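Local coordinates for protein diguanylate cyclase TpbB (Pseudomonas aeruginosa, PDB 4IOB) that makes the second messenger cyclic di-GMP by condensing two GTP molecules, here represented by its cytoplasmic, magnesium-dependent GGDEF catalytic domain, at residues A[12-17]-A[26-31]; A[94-99]-A[121-126]; A[98-103]-A[153-158]; A[107-110]-A[114-117]; A[128-133]-A[137-142]. All blocks are in the same frame, centred on the assembly; numbering follows the deposited sequence.

Interaction 1: residues A[12-17]-A[26-31]; sequences GRLSRA and EQLAVL
Leu-28 reaches from strand 27-35 to the near side of helix 7-23 and meets Ala-17 and Leu-14 with different methyl groups. Its CB leaves the strand toward the helix without touching it. CG then sits between the backbone N and the carbonyl carbon (chi1 75°), and from this branch point the two methyls diverge. CD2 carries the closer contact, lying 3.6 Å from the backbone O of Ala-17. The same methyl is 4.1 Å from CB of Ala-17, so it rests alongside both the helix backbone and its small side chain. CD1 takes the other direction and comes more loosely toward CD1 of Leu-14, at 4.4 Å. Helix and strand follow each other in the chain and run nearly antiparallel, at 158°, as an alpha/beta hairpin that lays the N-terminal helix over the central sheet of the GGDEF domain. One turn before Ala-17, Leu-14 holds its CG anti to the backbone N (chi1 -176°), an extension that brings CD1 to 3.7 Å from CG2 of Val-30, where the two side chains cross at about a right angle. CD2 of Leu-14 instead packs on helix 133-150, through Pro-133 and Leu-137. That helix also touches Leu-28 and Val-30 through Leu-136, while the intervening strand residue Ala-29 points away from helix 7-23 and packs on Ala-92 of helix 89-102.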
# COMPACT_ATOMS: atom_id res chain seq x y z
N GLY A 12 0.19 3.63 15.13
CA GLY A 12 0.27 2.93 16.40
C GLY A 12 0.78 1.51 16.23
O GLY A 12 1.78 1.12 16.84
N ARG A 13 0.09 0.74 15.40
CA ARG A 13 0.49 -0.63 15.11
C ARG A 13 1.95 -0.70 14.69
O ARG A 13 2.66 -1.66 15.01
CB ARG A 13 -0.39 -1.21 14.00
CG ARG A 13 -1.85 -1.39 14.39
CD ARG A 13 -2.11 -2.78 14.94
NE ARG A 13 -1.87 -3.81 13.94
CZ ARG A 13 -2.28 -5.07 14.04
NH1 ARG A 13 -2.95 -5.47 15.12
NH2 ARG A 13 -2.01 -5.94 13.07
N LEU A 14 2.40 0.32 13.97
CA LEU A 14 3.77 0.37 13.48
C LEU A 14 4.77 0.46 14.63
O LEU A 14 5.72 -0.32 14.69
CB LEU A 14 3.96 1.56 12.53
CG LEU A 14 5.32 1.70 11.86
CD1 LEU A 14 5.68 0.44 11.09
CD2 LEU A 14 5.35 2.91 10.94
N SER A 15 4.55 1.41 15.53
CA SER A 15 5.44 1.60 16.68
C SER A 15 5.64 0.29 17.43
O SER A 15 6.77 -0.12 17.70
CB SER A 15 4.87 2.66 17.62
OG SER A 15 4.69 3.89 16.94
N ARG A 16 4.54 -0.36 17.78
CA ARG A 16 4.58 -1.61 18.54
C ARG A 16 5.16 -2.76 17.73
O ARG A 16 5.91 -3.58 18.25
CB ARG A 16 3.18 -1.95 19.06
CG ARG A 16 2.87 -1.35 20.42
CD ARG A 16 1.61 -0.50 20.38
NE ARG A 16 0.58 -1.07 19.53
CZ ARG A 16 -0.54 -0.43 19.18
NH1 ARG A 16 -0.75 0.80 19.61
NH2 ARG A 16 -1.43 -1.03 18.40
N ALA A 17 4.82 -2.82 16.44
CA ALA A 17 5.36 -3.84 15.56
C ALA A 17 6.87 -3.65 15.42
O ALA A 17 7.62 -4.63 15.31
CB ALA A 17 4.69 -3.77 14.19
N GLU A 26 13.65 -9.91 14.16
CA GLU A 26 12.67 -10.06 13.10
C GLU A 26 12.73 -8.87 12.15
O GLU A 26 13.41 -7.89 12.42
CB GLU A 26 11.26 -10.16 13.70
N GLN A 27 12.02 -8.97 11.03
CA GLN A 27 11.94 -7.87 10.08
C GLN A 27 10.50 -7.48 9.80
O GLN A 27 9.60 -8.32 9.84
CB GLN A 27 12.64 -8.24 8.77
CG GLN A 27 14.14 -8.48 8.91
CD GLN A 27 14.87 -8.38 7.59
OE1 GLN A 27 14.27 -8.49 6.52
NE2 GLN A 27 16.18 -8.17 7.66
N LEU A 28 10.28 -6.20 9.53
CA LEU A 28 8.96 -5.70 9.17
C LEU A 28 9.06 -4.74 8.00
O LEU A 28 10.10 -4.11 7.79
CB LEU A 28 8.29 -5.02 10.37
CG LEU A 28 8.78 -3.62 10.75
CD1 LEU A 28 8.43 -2.62 9.66
CD2 LEU A 28 8.17 -3.20 12.08
N ALA A 29 7.99 -4.64 7.22
CA ALA A 29 7.99 -3.77 6.05
C ALA A 29 6.76 -2.87 6.02
O ALA A 29 5.69 -3.23 6.52
CB ALA A 29 8.06 -4.61 4.78
N VAL A 30 6.93 -1.69 5.45
CA VAL A 30 5.83 -0.77 5.22
C VAL A 30 5.68 -0.54 3.73
O VAL A 30 6.61 -0.09 3.06
CB VAL A 30 6.06 0.58 5.92
CG1 VAL A 30 5.03 1.60 5.46
CG2 VAL A 30 6.02 0.42 7.43
N LEU A 31 4.50 -0.87 3.20
CA LEU A 31 4.21 -0.67 1.79
C LEU A 31 3.23 0.48 1.61
O LEU A 31 2.24 0.59 2.32
CB LEU A 31 3.61 -1.94 1.19
CG LEU A 31 4.53 -3.09 0.79
CD1 LEU A 31 5.42 -3.51 1.95
CD2 LEU A 31 3.71 -4.25 0.26

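Interaction 2: residues A[94-99]-A[121-126]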
# COMPACT_ATOMS: atom_id res chain seq x y z
N ARG A 94 7.22 -10.05 -2.75
CA ARG A 94 6.31 -11.09 -3.20
C ARG A 94 4.86 -10.66 -3.01
O ARG A 94 4.03 -10.82 -3.91
CB ARG A 94 6.58 -12.39 -2.43
CG ARG A 94 5.77 -13.58 -2.91
CD ARG A 94 6.44 -14.26 -4.10
N ILE A 95 4.56 -10.12 -1.84
CA ILE A 95 3.22 -9.66 -1.52
C ILE A 95 2.82 -8.49 -2.41
O ILE A 95 1.68 -8.40 -2.86
CB ILE A 95 3.09 -9.25 -0.04
CG1 ILE A 95 3.35 -10.45 0.87
CG2 ILE A 95 1.72 -8.65 0.24
CD1 ILE A 95 3.23 -10.14 2.34
N ALA A 96 3.77 -7.59 -2.66
CA ALA A 96 3.53 -6.45 -3.53
C ALA A 96 3.21 -6.91 -4.95
O ALA A 96 2.28 -6.40 -5.58
CB ALA A 96 4.74 -5.52 -3.54
N ASP A 97 3.98 -7.87 -5.45
CA ASP A 97 3.72 -8.45 -6.76
C ASP A 97 2.29 -8.96 -6.84
O ASP A 97 1.60 -8.75 -7.84
CB ASP A 97 4.70 -9.59 -7.05
CG ASP A 97 6.13 -9.11 -7.18
OD1 ASP A 97 6.35 -7.88 -7.20
OD2 ASP A 97 7.04 -9.97 -7.28
N ASN A 98 1.85 -9.63 -5.78
CA ASN A 98 0.50 -10.19 -5.73
C ASN A 98 -0.57 -9.10 -5.71
O ASN A 98 -1.61 -9.24 -6.36
CB ASN A 98 0.35 -11.09 -4.50
CG ASN A 98 1.34 -12.25 -4.50
OD1 ASN A 98 2.04 -12.48 -5.49
ND2 ASN A 98 1.40 -12.97 -3.39
N ILE A 99 -0.31 -8.03 -4.97
CA ILE A 99 -1.24 -6.91 -4.89
C ILE A 99 -1.43 -6.25 -6.25
O ILE A 99 -2.55 -5.92 -6.64
CB ILE A 99 -0.77 -5.86 -3.87
CG1 ILE A 99 -0.76 -6.45 -2.46
CG2 ILE A 99 -1.67 -4.63 -3.93
CD1 ILE A 99 -0.36 -5.46 -1.39
N ILE A 121 3.40 0.92 -5.79
CA ILE A 121 3.77 0.61 -4.41
C ILE A 121 5.21 0.98 -4.09
O ILE A 121 6.13 0.70 -4.86
CB ILE A 121 3.56 -0.89 -4.10
CG1 ILE A 121 2.14 -1.32 -4.50
CG2 ILE A 121 3.81 -1.17 -2.63
CD1 ILE A 121 1.88 -2.79 -4.30
N GLY A 122 5.40 1.62 -2.94
CA GLY A 122 6.73 1.95 -2.44
C GLY A 122 7.02 1.17 -1.17
O GLY A 122 6.33 1.34 -0.16
N ILE A 123 8.05 0.33 -1.21
CA ILE A 123 8.34 -0.58 -0.11
C ILE A 123 9.51 -0.13 0.75
O ILE A 123 10.63 0.02 0.26
CB ILE A 123 8.61 -2.00 -0.63
CG1 ILE A 123 7.51 -2.44 -1.59
CG2 ILE A 123 8.73 -2.98 0.54
CD1 ILE A 123 7.77 -3.77 -2.26
N ALA A 124 9.25 0.09 2.03
CA ALA A 124 10.29 0.44 2.99
C ALA A 124 10.49 -0.70 3.98
O ALA A 124 9.53 -1.29 4.46
CB ALA A 124 9.93 1.72 3.72
N LEU A 125 11.75 -1.01 4.28
CA LEU A 125 12.07 -2.17 5.11
C LEU A 125 12.74 -1.81 6.43
O LEU A 125 13.46 -0.82 6.52
CB LEU A 125 12.96 -3.14 4.33
CG LEU A 125 12.34 -3.86 3.14
CD1 LEU A 125 13.41 -4.54 2.31
CD2 LEU A 125 11.29 -4.86 3.60
N TYR A 126 12.50 -2.63 7.44
CA TYR A 126 13.21 -2.52 8.71
C TYR A 126 14.03 -3.78 8.96
O TYR A 126 13.56 -4.89 8.72
CB TYR A 126 12.24 -2.28 9.86
CG TYR A 126 12.92 -2.34 11.21
CD1 TYR A 126 13.47 -1.19 11.78
CD2 TYR A 126 13.02 -3.53 11.91
CE1 TYR A 126 14.10 -1.24 13.01
CE2 TYR A 126 13.65 -3.59 13.14
CZ TYR A 126 14.18 -2.44 13.69
OH TYR A 126 14.81 -2.49 14.91
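Three isoleucines and one alanine make the whole contact between helix 89-102 and strand 119-126, and its side-chain interactions are apolar. Ala-96 is the place of closest packing: its CB points at the strand and lies 3.7 Å from CD1 of Ile-123. The same CB is 4.0 Å from CD1 of Ile-121, so one small methyl meets the ends of two alternate strand side chains. Ile-99, one turn later, adds its CG2 branch at 4.0 Å from CD1 of Ile-121, the two side chains crossing at roughly a right angle. In Ile-121 CG1 lies anti to the carbonyl carbon and chi2 is extended (177°), which carries CD1 out to the helix between Ala-96 and Ile-99.

Backbone atoms contribute a single contact, with CD1 of Ile-121 3.9 Å from the carbonyl O of Ala-96. The strand's backbone polar groups are taken up within the sheet: Ile-121 and Ile-123 bond to strand 155-157 and its flanks, and Gly-122 to Phe-32. Beside the contact, Asp-97 forms a salt bridge with Arg-155. Because the side chains that meet are all buried and apolar, what joins them is shape and exclusion of water, as expected of a layer packed on the central sheet of an alpha/beta domain.

Interaction 3: residues A[98-103]-A[153-158]; sequences NIIASM and GSRRLA
Ile-100 carries the helix side of this contact, spreading its branches over the backbone of Gly-153, Ser-154 and Arg-155. With CG2 anti to the backbone N and CG1 anti to the carbonyl carbon (chi1 -64°), the residue divides its contacts between two methyls. CG2 stands 3.4 Å from the carbonyl O of Gly-153, a residue whose positive phi (80°) suits glycine. CD1, at the far end of the extended branch, lies against the peptide joining Ser-154 to Arg-155, 3.6 Å from N of Arg-155. It also touches the aliphatic root of that arginine, 3.9 Å from its CB. The arginine chain bends at chi2 beyond this point, and its NE forms a salt bridge with Asp-97, about one turn back along helix 89-102. Strand 155-157 is the edge of the five-stranded sheet and runs parallel to strand 119-126; helix 133-150 makes the beta-alpha-beta crossover between them. Residues of strand 155-157 alternate between two layers, Arg-155 facing helix 89-102 and Arg-156 packing on helix 133-150. Farther along 98-103, Ser-102 turns its OG back to donate a hydrogen bond to the carbonyl O of Ile-99, 2.6 Å away and tilted 31° from the carbonyl plane. Met-103, which follows, packs on Leu-119 and, by its terminal methyl, on Thr-117.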
# COMPACT_ATOMS: atom_id res chain seq x y z
N ASN A 98 1.85 -9.63 -5.78
CA ASN A 98 0.50 -10.19 -5.73
C ASN A 98 -0.57 -9.10 -5.71
O ASN A 98 -1.61 -9.24 -6.36
CB ASN A 98 0.35 -11.09 -4.50
CG ASN A 98 1.34 -12.25 -4.50
OD1 ASN A 98 2.04 -12.48 -5.49
ND2 ASN A 98 1.40 -12.97 -3.39
N ILE A 99 -0.31 -8.03 -4.97
CA ILE A 99 -1.24 -6.91 -4.89
C ILE A 99 -1.43 -6.25 -6.25
O ILE A 99 -2.55 -5.92 -6.64
CB ILE A 99 -0.77 -5.86 -3.87
CG1 ILE A 99 -0.76 -6.45 -2.46
CG2 ILE A 99 -1.67 -4.63 -3.93
CD1 ILE A 99 -0.36 -5.46 -1.39
N ILE A 100 -0.32 -6.06 -6.96
CA ILE A 100 -0.36 -5.44 -8.28
C ILE A 100 -1.00 -6.37 -9.31
O ILE A 100 -1.58 -5.91 -10.30
CB ILE A 100 1.05 -5.04 -8.76
CG1 ILE A 100 1.64 -3.97 -7.84
CG2 ILE A 100 1.00 -4.53 -10.19
CD1 ILE A 100 3.03 -3.54 -8.22
N ALA A 101 -0.88 -7.67 -9.08
CA ALA A 101 -1.42 -8.67 -9.99
C ALA A 101 -2.93 -8.83 -9.82
O ALA A 101 -3.62 -9.28 -10.74
CB ALA A 101 -0.72 -10.00 -9.80
N SER A 102 -3.43 -8.45 -8.65
CA SER A 102 -4.86 -8.55 -8.38
C SER A 102 -5.63 -7.40 -9.02
O SER A 102 -6.84 -7.47 -9.19
CB SER A 102 -5.12 -8.57 -6.87
OG SER A 102 -4.77 -7.32 -6.28
N MET A 103 -4.90 -6.34 -9.38
CA MET A 103 -5.51 -5.17 -10.01
C MET A 103 -5.60 -5.34 -11.52
O MET A 103 -6.24 -4.54 -12.21
CB MET A 103 -4.71 -3.91 -9.67
CG MET A 103 -4.85 -3.47 -8.22
SD MET A 103 -6.57 -3.20 -7.77
CE MET A 103 -7.05 -1.96 -8.96
N GLY A 153 2.01 1.29 -11.85
CA GLY A 153 1.60 -0.10 -11.77
C GLY A 153 2.81 -0.95 -11.41
O GLY A 153 2.86 -2.14 -11.69
N SER A 154 3.79 -0.31 -10.78
CA SER A 154 5.02 -0.97 -10.39
C SER A 154 5.29 -0.80 -8.90
O SER A 154 4.77 0.11 -8.26
CB SER A 154 6.20 -0.43 -11.19
OG SER A 154 6.42 0.94 -10.90
N ARG A 155 6.11 -1.70 -8.35
CA ARG A 155 6.55 -1.60 -6.97
C ARG A 155 8.00 -1.15 -6.94
O ARG A 155 8.75 -1.40 -7.89
CB ARG A 155 6.41 -2.96 -6.28
CG ARG A 155 6.83 -4.11 -7.17
CD ARG A 155 7.47 -5.24 -6.37
NE ARG A 155 8.22 -6.13 -7.24
CZ ARG A 155 9.37 -5.81 -7.83
NH1 ARG A 155 9.89 -4.60 -7.65
NH2 ARG A 155 9.99 -6.68 -8.61
N ARG A 156 8.40 -0.49 -5.86
CA ARG A 156 9.73 0.08 -5.78
C ARG A 156 10.27 0.06 -4.35
O ARG A 156 9.62 0.55 -3.43
CB ARG A 156 9.72 1.51 -6.32
CG ARG A 156 10.88 2.39 -5.89
CD ARG A 156 12.13 2.14 -6.73
NE ARG A 156 13.03 3.28 -6.67
CZ ARG A 156 13.79 3.58 -5.61
NH1 ARG A 156 13.74 2.83 -4.53
NH2 ARG A 156 14.59 4.64 -5.64
N LEU A 157 11.47 -0.50 -4.18
CA LEU A 157 12.12 -0.53 -2.88
C LEU A 157 12.95 0.73 -2.66
O LEU A 157 13.81 1.07 -3.48
CB LEU A 157 13.00 -1.77 -2.74
CG LEU A 157 12.30 -3.06 -2.33
CD1 LEU A 157 13.26 -4.23 -2.39
CD2 LEU A 157 11.70 -2.92 -0.93
N ALA A 158 12.69 1.41 -1.56
CA ALA A 158 13.42 2.62 -1.23
C ALA A 158 14.92 2.39 -1.25
O ALA A 158 15.40 1.28 -1.02
CB ALA A 158 12.98 3.15 0.13

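Interaction 4: residues A[107-110]-A[114-117]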
# COMPACT_ATOMS: atom_id res chain seq x y z
N ILE A 107 -12.28 -3.44 -12.93
CA ILE A 107 -13.23 -3.17 -11.85
C ILE A 107 -14.61 -2.82 -12.40
O ILE A 107 -14.77 -1.83 -13.12
CB ILE A 107 -12.75 -2.02 -10.95
CG1 ILE A 107 -11.48 -2.42 -10.20
CG2 ILE A 107 -13.85 -1.62 -9.97
CD1 ILE A 107 -10.96 -1.35 -9.26
N ARG A 108 -15.59 -3.65 -12.07
CA ARG A 108 -16.96 -3.44 -12.53
C ARG A 108 -17.65 -2.37 -11.70
O ARG A 108 -17.81 -2.52 -10.49
CB ARG A 108 -17.74 -4.75 -12.44
CG ARG A 108 -17.00 -5.96 -12.99
N LEU A 109 -18.06 -1.29 -12.35
CA LEU A 109 -18.76 -0.21 -11.65
C LEU A 109 -20.22 -0.57 -11.39
O LEU A 109 -20.67 -1.66 -11.75
CB LEU A 109 -18.67 1.10 -12.44
CG LEU A 109 -17.28 1.75 -12.48
CD1 LEU A 109 -17.30 3.01 -13.33
CD2 LEU A 109 -16.80 2.06 -11.07
N SER A 110 -20.95 0.34 -10.76
CA SER A 110 -22.33 0.08 -10.36
C SER A 110 -23.29 0.05 -11.54
O SER A 110 -24.40 -0.48 -11.43
CB SER A 110 -22.79 1.12 -9.33
OG SER A 110 -22.01 1.06 -8.16
N THR A 114 -16.78 -0.68 -16.86
CA THR A 114 -15.56 -1.26 -16.32
C THR A 114 -14.45 -0.22 -16.22
O THR A 114 -14.37 0.70 -17.03
CB THR A 114 -15.07 -2.44 -17.18
OG1 THR A 114 -13.90 -3.02 -16.58
CG2 THR A 114 -14.73 -1.97 -18.59
N VAL A 115 -13.59 -0.37 -15.21
CA VAL A 115 -12.48 0.54 -15.02
C VAL A 115 -11.20 -0.22 -14.65
O VAL A 115 -11.13 -0.86 -13.60
CB VAL A 115 -12.78 1.58 -13.92
CG1 VAL A 115 -11.57 2.48 -13.70
CG2 VAL A 115 -14.00 2.40 -14.30
N SER A 116 -10.21 -0.14 -15.52
CA SER A 116 -8.93 -0.80 -15.29
C SER A 116 -7.91 0.18 -14.73
O SER A 116 -7.63 1.21 -15.33
CB SER A 116 -8.41 -1.44 -16.57
OG SER A 116 -9.29 -2.45 -17.04
N THR A 117 -7.34 -0.16 -13.57
CA THR A 117 -6.36 0.70 -12.93
C THR A 117 -5.15 -0.10 -12.45
O THR A 117 -5.19 -1.32 -12.38
CB THR A 117 -6.96 1.46 -11.73
OG1 THR A 117 -7.49 0.52 -10.78
CG2 THR A 117 -8.08 2.38 -12.19
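Ile-107 and Val-115 form a hydrogen-bonded antiparallel pair, each residue giving its N-H to the carbonyl of the other. The bond from Val-115 N to Ile-107 O measures 2.8 Å. Its counterpart, from Ile-107 N to Val-115 O, is 2.9 Å long and makes an N-H...O angle of 156°. Ile-107 O receives a second, weaker approach, a CA-H...O contact from CA of Thr-114 at 3.3 Å. Arg-108 and Thr-114 are the adjoining non-hydrogen-bonded pair, which completes the ladder of this short two-stranded beta hairpin.

Side chains sort themselves by face. Those of Ile-107 and Val-115 leave on one side, those of Arg-108 and Thr-114 on the other, where Thr-114 is exposed. On the buried side Leu-109, already past the regular strand, turns its end back across the hairpin and lays CD1 3.5 Å from CG2 of Val-115. Val-115 can offer that methyl because CG2 stands anti to its carbonyl carbon, with CG1 anti to the backbone N (chi1 177°). CD1 of Ile-107 extends the other way and comes within 4.2 Å of OG1 of Thr-117.

The side chain of Thr-117 is about 4 Å from that of Ser-35, a magnesium-binding residue, so the chain leaving the hairpin leads toward the metal site. The hairpin forms its own small sheet apart from the central one and covers two helices: Ile-107 rests on Val-53, Asn-56 and Arg-60 of helix 47-62, while Leu-109 and Val-115 both pack on Leu-45 of helix 38-45.

Interaction 5: residues A[128-133]-A[137-142]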
# COMPACT_ATOMS: atom_id res chain seq x y z
N GLU A 128 16.68 -2.35 7.51
CA GLU A 128 17.57 -1.96 6.42
C GLU A 128 17.49 -0.47 6.09
O GLU A 128 18.49 0.24 6.15
CB GLU A 128 17.29 -2.79 5.17
N HIS A 129 16.29 0.01 5.75
CA HIS A 129 16.12 1.39 5.33
C HIS A 129 16.03 2.34 6.49
O HIS A 129 16.82 3.29 6.59
CB HIS A 129 14.89 1.54 4.45
CG HIS A 129 14.88 0.63 3.25
ND1 HIS A 129 13.91 -0.26 2.78
CD2 HIS A 129 15.92 0.54 2.40
CE1 HIS A 129 14.40 -0.84 1.67
NE2 HIS A 129 15.63 -0.35 1.43
N ALA A 130 15.08 2.11 7.39
CA ALA A 130 14.85 3.01 8.51
C ALA A 130 14.67 2.26 9.83
O ALA A 130 14.22 1.11 9.85
CB ALA A 130 13.65 3.90 8.24
N ASP A 131 15.03 2.92 10.93
CA ASP A 131 14.96 2.31 12.25
C ASP A 131 13.73 2.75 13.04
O ASP A 131 13.42 2.17 14.08
CB ASP A 131 16.24 2.61 13.04
CG ASP A 131 16.74 4.03 12.82
OD1 ASP A 131 16.29 4.68 11.85
OD2 ASP A 131 17.57 4.50 13.63
N THR A 132 13.04 3.77 12.55
CA THR A 132 11.87 4.30 13.25
C THR A 132 10.66 4.46 12.34
O THR A 132 10.79 4.49 11.11
CB THR A 132 12.18 5.65 13.92
OG1 THR A 132 12.55 6.61 12.92
CG2 THR A 132 13.31 5.51 14.92
N PRO A 133 9.46 4.56 12.94
CA PRO A 133 8.19 4.68 12.22
C PRO A 133 8.20 5.83 11.22
O PRO A 133 7.95 5.62 10.03
CB PRO A 133 7.19 4.97 13.34
CG PRO A 133 7.79 4.36 14.56
CD PRO A 133 9.27 4.55 14.40
N LEU A 137 8.09 5.39 7.20
CA LEU A 137 6.94 5.87 6.45
C LEU A 137 7.39 6.81 5.34
O LEU A 137 6.92 6.71 4.20
CB LEU A 137 5.96 6.58 7.38
CG LEU A 137 5.38 5.75 8.53
CD1 LEU A 137 4.60 6.64 9.49
CD2 LEU A 137 4.51 4.63 8.00
N HIS A 138 8.29 7.72 5.68
CA HIS A 138 8.82 8.68 4.72
C HIS A 138 9.53 7.98 3.59
O HIS A 138 9.45 8.41 2.44
CB HIS A 138 9.77 9.65 5.41
CG HIS A 138 10.49 10.58 4.46
ND1 HIS A 138 9.89 11.64 3.89
CD2 HIS A 138 11.81 10.58 4.01
CE1 HIS A 138 10.77 12.28 3.10
NE2 HIS A 138 11.95 11.63 3.17
N ASP A 139 10.23 6.90 3.92
CA ASP A 139 10.95 6.13 2.91
C ASP A 139 9.98 5.44 1.96
O ASP A 139 10.18 5.45 0.74
CB ASP A 139 11.87 5.10 3.57
CG ASP A 139 13.01 5.74 4.34
OD1 ASP A 139 13.10 6.99 4.34
OD2 ASP A 139 13.82 5.00 4.93
N ALA A 140 8.94 4.83 2.51
CA ALA A 140 7.92 4.17 1.70
C ALA A 140 7.18 5.20 0.85
O ALA A 140 6.70 4.89 -0.24
CB ALA A 140 6.94 3.42 2.59
N ASP A 141 7.11 6.43 1.36
CA ASP A 141 6.44 7.51 0.66
C ASP A 141 7.25 7.96 -0.55
O ASP A 141 6.73 8.09 -1.65
CB ASP A 141 6.22 8.69 1.61
CG ASP A 141 5.27 9.73 1.05
OD1 ASP A 141 4.65 9.47 -0.01
OD2 ASP A 141 5.14 10.81 1.66
N MET A 142 8.55 8.19 -0.34
CA MET A 142 9.43 8.65 -1.40
C MET A 142 9.64 7.58 -2.47
O MET A 142 9.63 7.87 -3.66
CB MET A 142 10.78 9.09 -0.83
CG MET A 142 10.68 10.25 0.16
SD MET A 142 9.79 11.66 -0.52
CE MET A 142 10.81 12.06 -1.93
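Leu-137 N donates to the carbonyl O of Pro-133 at 2.8 Å, a bond inside the first turn of helix 133-150, just after the loop ends. The donor lies nearly along the C=O axis, with a C=O...N angle of 165°. This is the i to i+4 backbone bond of the first helical turn. Pro-133, which has no N-H to give, suits the opening position of a helix, where amides have no carbonyl a turn earlier to bond. Thr-132 occupies the N-cap position, but its side chain makes no capping bond.

Asp-139, half a turn beyond Leu-137, faces back at the loop. Its CG is anti to the carbonyl carbon (chi1 -67°), and OD2 comes to rest beside two side-chain roots, 3.5 Å from CB of Ala-130 and 3.7 Å from CB of His-129. The imidazole itself leads away from the helix: ND1 accepts a hydrogen bond from the backbone N of Leu-125 and remains 5.7 Å from OD2 of Asp-139. An acceptor role for ND1 is consistent with a neutral ring, so a salt bridge with Asp-139 is not indicated. His-129 thereby bonds the loop to the strand it has just left, while Asp-139 and Ala-130 bring it against the helix.

The loop joins strand 119-126 to helix 133-150, which lies on the sheet beside the N-terminal helix. Pro-133 touches Leu-18 and Leu-137 touches Phe-10 of helix 7-23, and Ala-140 packs on Phe-32 of strand 27-35 and Ala-124 of strand 119-126.

Overall arrangement
From the N terminus, interaction 1 closes first, a short loop pairing helix 7-23 with strand 27-35. Interactions 2 and 3 both start from helix 89-102 and share Asn-98 and Ile-99; the first ends on strand 119-126, the second on its parallel neighbour 155-157. Interaction 4, the hairpin, is nested inside both of these loops. Interaction 5 follows interaction 2 in series yet lies within the long loop of interaction 3. Strands 27-35 and 119-126 are neighbours, so interactions 1 and 2 meet in one sheet, and interaction 5 adds helix 133-150 beside helix 7-23. Interaction 4 lies across the chain's centre from interactions 1 and 5.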